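Local coordinates for protein sulfate transporter/antisigma-factor antagonist STAS (Planctomyces limnophilus, PDB 3T6O) that probably acts as an anti-sigma factor antagonist, a STAS-domain protein of the kind that takes part in regulating bacterial transcription, at residues A[50-56]-A[83-89]. Residues are numbered along the deposited sequence; the frame is centred on the assembly and turned at random.
Sequences KVLIDLE and VFALCSV
Ile53 and Leu86 pack side by side, Ile53 CB lying 3.6 Å from Leu86 CD2, within two neighbouring parallel strands whose axes diverge by 20°. Five backbone hydrogen bonds join them, from Val51 N to Val83 O through Leu55 N to Cys87 O, the last carrying the pairing one residue past strand 50-54. The tight part is the buried face of Val51, Ile53, Phe84 and Leu86, where helix 63-76 packs on the first three. With its CG anti to the backbone N (chi1 -173°), Phe84 swings its ring back towards 50-54; Ile53 CG1 reaches Phe84 CZ obliquely at 3.8 Å, and Val51 CG1 meets the same ring near CE2. On the other face Leu52 CD1 sits 3.8 Å from Ala85 CB, and Cys87 SG rests 3.7 Å from Asp54 CG, under helix 112-118. Packing thins at the C-terminal end, where Glu56 is exposed and a water bonds Ser88 OG at 2.7 Å but Asp54 OD1 only weakly. There Glu56 N donates to Asp54 OD1 (3.1 Å) from above the carboxylate plane, closing an Asx turn. Replacing Asp54 with alanine removes the carboxylate, which would probably leave Glu56 N without this acceptor, the water with one partner fewer and the turn freer to move. Adjacent parallel strands linked through helix 63-76, with further helical cover on the opposite face, form a beta-alpha-beta crossover within the mixed sheet of the STAS fold.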
ATOM      1  N   LYS A  50      -9.209   1.898  23.362  1.00 21.42           N
ATOM      2  CA  LYS A  50      -7.868   1.695  23.818  1.00 20.88           C
ATOM      3  C   LYS A  50      -7.509   0.237  23.511  1.00 18.82           C
ATOM      4  O   LYS A  50      -8.265  -0.690  23.882  1.00 19.30           O
ATOM      5  CB  LYS A  50      -7.814   1.992  25.324  1.00 22.03           C
ATOM      6  CG  LYS A  50      -7.918   3.477  25.647  1.00 25.62           C
ATOM      7  CD  LYS A  50      -7.991   3.751  27.119  1.00 30.66           C
ATOM      8  CE  LYS A  50      -7.973   5.249  27.367  1.00 35.42           C
ATOM      9  NZ  LYS A  50      -7.907   5.624  28.808  1.00 39.46           N
ATOM     10  N   VAL A  51      -6.378   0.048  22.834  1.00 16.85           N
ATOM     11  CA  VAL A  51      -5.937  -1.235  22.339  1.00 16.01           C
ATOM     12  C   VAL A  51      -4.455  -1.433  22.720  1.00 15.97           C
ATOM     13  O   VAL A  51      -3.643  -0.532  22.557  1.00 17.47           O
ATOM     14  CB  VAL A  51      -6.156  -1.334  20.767  1.00 16.34           C
ATOM     15  CG1 VAL A  51      -5.398  -2.542  20.204  1.00 16.68           C
ATOM     16  CG2 VAL A  51      -7.630  -1.436  20.443  1.00 15.04           C
ATOM     17  N   LEU A  52      -4.110  -2.640  23.172  1.00 15.94           N
ATOM     18  CA  LEU A  52      -2.782  -2.976  23.568  1.00 15.36           C
ATOM     19  C   LEU A  52      -2.406  -4.219  22.842  1.00 15.74           C
ATOM     20  O   LEU A  52      -3.117  -5.212  22.949  1.00 17.13           O
ATOM     21  CB  LEU A  52      -2.759  -3.260  25.084  1.00 15.72           C
ATOM     22  CG  LEU A  52      -1.410  -3.700  25.682  1.00 16.27           C
ATOM     23  CD1 LEU A  52      -0.311  -2.593  25.432  1.00 13.84           C
ATOM     24  CD2 LEU A  52      -1.574  -4.020  27.197  1.00 15.97           C
ATOM     25  N   ILE A  53      -1.279  -4.210  22.136  1.00 15.79           N
ATOM     26  CA  ILE A  53      -0.813  -5.398  21.437  1.00 16.43           C
ATOM     27  C   ILE A  53       0.269  -5.976  22.330  1.00 17.87           C
ATOM     28  O   ILE A  53       1.376  -5.413  22.459  1.00 17.85           O
ATOM     29  CB  ILE A  53      -0.204  -5.056  20.069  1.00 17.14           C
ATOM     30  CG1 ILE A  53      -1.123  -4.091  19.312  1.00 17.82           C
ATOM     31  CG2 ILE A  53       0.110  -6.318  19.251  1.00 19.33           C
ATOM     32  CD1 ILE A  53      -2.481  -4.650  18.986  1.00 12.46           C
ATOM     33  N   ASP A  54      -0.040  -7.090  22.958  1.00 17.27           N
ATOM     34  CA  ASP A  54       0.894  -7.708  23.865  1.00 19.21           C
ATOM     35  C   ASP A  54       1.707  -8.765  23.117  1.00 19.92           C
ATOM     36  O   ASP A  54       1.217  -9.887  22.857  1.00 20.42           O
ATOM     37  CB  ASP A  54       0.155  -8.296  25.051  1.00 18.70           C
ATOM     38  CG  ASP A  54       1.088  -9.017  26.059  1.00 22.49           C
ATOM     39  OD1 ASP A  54       2.320  -9.100  25.858  1.00 21.14           O
ATOM     40  OD2 ASP A  54       0.554  -9.477  27.074  1.00 23.68           O
ATOM     41  N   LEU A  55       2.972  -8.423  22.873  1.00 19.91           N
ATOM     42  CA  LEU A  55       3.822  -9.202  21.985  1.00 20.65           C
ATOM     43  C   LEU A  55       4.665 -10.236  22.708  1.00 22.37           C
ATOM     44  O   LEU A  55       5.613 -10.769  22.130  1.00 22.33           O
ATOM     45  CB  LEU A  55       4.658  -8.249  21.137  1.00 19.86           C
ATOM     46  CG  LEU A  55       3.794  -7.612  20.016  1.00 21.46           C
ATOM     47  CD1 LEU A  55       4.436  -6.384  19.354  1.00 21.31           C
ATOM     48  CD2 LEU A  55       3.466  -8.616  18.856  1.00 19.57           C
ATOM     49  N   GLU A  56       4.312 -10.568  23.956  1.00 22.93           N
ATOM     50  CA  GLU A  56       5.128 -11.511  24.711  1.00 25.43           C
ATOM     51  C   GLU A  56       5.121 -12.860  23.993  1.00 26.10           C
ATOM     52  O   GLU A  56       4.075 -13.356  23.599  1.00 26.83           O
ATOM     53  CB  GLU A  56       4.590 -11.694  26.151  1.00 26.72           C
ATOM     54  CG  GLU A  56       5.527 -12.570  27.057  1.00 30.86           C
ATOM     55  CD  GLU A  56       5.081 -12.563  28.526  1.00 36.46           C
ATOM     56  OE1 GLU A  56       3.872 -12.408  28.809  1.00 37.60           O
ATOM     57  OE2 GLU A  56       5.937 -12.731  29.413  1.00 45.70           O
ATOM     58  N   VAL A  83      -6.090   5.087  22.051  1.00 30.37           N
ATOM     59  CA  VAL A  83      -4.695   4.756  22.299  1.00 26.92           C
ATOM     60  C   VAL A  83      -4.446   3.419  21.690  1.00 22.84           C
ATOM     61  O   VAL A  83      -5.211   2.485  21.907  1.00 22.25           O
ATOM     62  CB  VAL A  83      -4.329   4.644  23.825  1.00 27.54           C
ATOM     63  CG1 VAL A  83      -2.877   4.162  23.999  1.00 26.34           C
ATOM     64  CG2 VAL A  83      -4.605   5.938  24.585  1.00 29.42           C
ATOM     65  N   PHE A  84      -3.363   3.317  20.938  1.00 20.02           N
ATOM     66  CA  PHE A  84      -2.950   2.067  20.329  1.00 18.05           C
ATOM     67  C   PHE A  84      -1.520   1.865  20.813  1.00 17.33           C
ATOM     68  O   PHE A  84      -0.626   2.643  20.428  1.00 19.02           O
ATOM     69  CB  PHE A  84      -2.992   2.186  18.793  1.00 18.31           C
ATOM     70  CG  PHE A  84      -2.750   0.877  18.069  1.00 15.58           C
ATOM     71  CD1 PHE A  84      -1.486   0.471  17.777  1.00 16.33           C
ATOM     72  CD2 PHE A  84      -3.809   0.104  17.628  1.00 17.13           C
ATOM     73  CE1 PHE A  84      -1.238  -0.729  17.116  1.00 16.93           C
ATOM     74  CE2 PHE A  84      -3.595  -1.089  16.978  1.00 15.80           C
ATOM     75  CZ  PHE A  84      -2.292  -1.509  16.715  1.00 18.24           C
ATOM     76  N   ALA A  85      -1.317   0.883  21.687  1.00 16.67           N
ATOM     77  CA  ALA A  85      -0.062   0.694  22.439  1.00 15.74           C
ATOM     78  C   ALA A  85       0.502  -0.718  22.220  1.00 15.75           C
ATOM     79  O   ALA A  85      -0.198  -1.677  21.848  1.00 15.27           O
ATOM     80  CB  ALA A  85      -0.299   0.965  23.977  1.00 16.09           C
ATOM     81  N   LEU A  86       1.798  -0.849  22.427  1.00 17.53           N
ATOM     82  CA  LEU A  86       2.437  -2.163  22.427  1.00 17.69           C
ATOM     83  C   LEU A  86       3.036  -2.444  23.806  1.00 18.15           C
ATOM     84  O   LEU A  86       3.285  -1.505  24.592  1.00 19.52           O
ATOM     85  CB  LEU A  86       3.543  -2.180  21.405  1.00 18.26           C
ATOM     86  CG  LEU A  86       3.290  -1.679  19.979  1.00 20.51           C
ATOM     87  CD1 LEU A  86       4.591  -1.858  19.143  1.00 22.86           C
ATOM     88  CD2 LEU A  86       2.157  -2.397  19.330  1.00 14.91           C
ATOM     89  N   CYS A  87       3.246  -3.723  24.110  1.00 17.62           N
ATOM     90  CA  CYS A  87       4.033  -4.111  25.272  1.00 19.12           C
ATOM     91  C   CYS A  87       4.720  -5.434  25.059  1.00 19.78           C
ATOM     92  O   CYS A  87       4.403  -6.154  24.135  1.00 17.73           O
ATOM     93  CB  CYS A  87       3.236  -4.165  26.587  1.00 19.73           C
ATOM     94  SG  CYS A  87       1.964  -5.459  26.696  1.00 19.26           S
ATOM     95  N   SER A  88       5.719  -5.688  25.899  1.00 21.22           N
ATOM     96  CA  SER A  88       6.429  -6.965  25.931  1.00 23.51           C
ATOM     97  C   SER A  88       7.060  -7.312  24.588  1.00 22.73           C
ATOM     98  O   SER A  88       7.058  -8.465  24.153  1.00 22.87           O
ATOM     99  CB  SER A  88       5.505  -8.077  26.444  1.00 23.91           C
ATOM    100  OG  SER A  88       5.224  -7.781  27.793  1.00 27.27           O
ATOM    101  N   VAL A  89       7.656  -6.299  23.978  1.00 22.94           N
ATOM    102  CA  VAL A  89       8.254  -6.430  22.631  1.00 22.03           C
ATOM    103  C   VAL A  89       9.661  -6.932  22.847  1.00 23.78           C
ATOM    104  O   VAL A  89      10.436  -6.323  23.607  1.00 24.47           O
ATOM    105  CB  VAL A  89       8.255  -5.095  21.890  1.00 21.90           C
ATOM    106  CG1 VAL A  89       8.721  -5.262  20.365  1.00 21.51           C
ATOM    107  CG2 VAL A  89       6.916  -4.495  21.942  1.00 19.16           C
TER
HETATM  108  O   HOH W   1       3.128  -8.853  29.031  1.00 42.05           O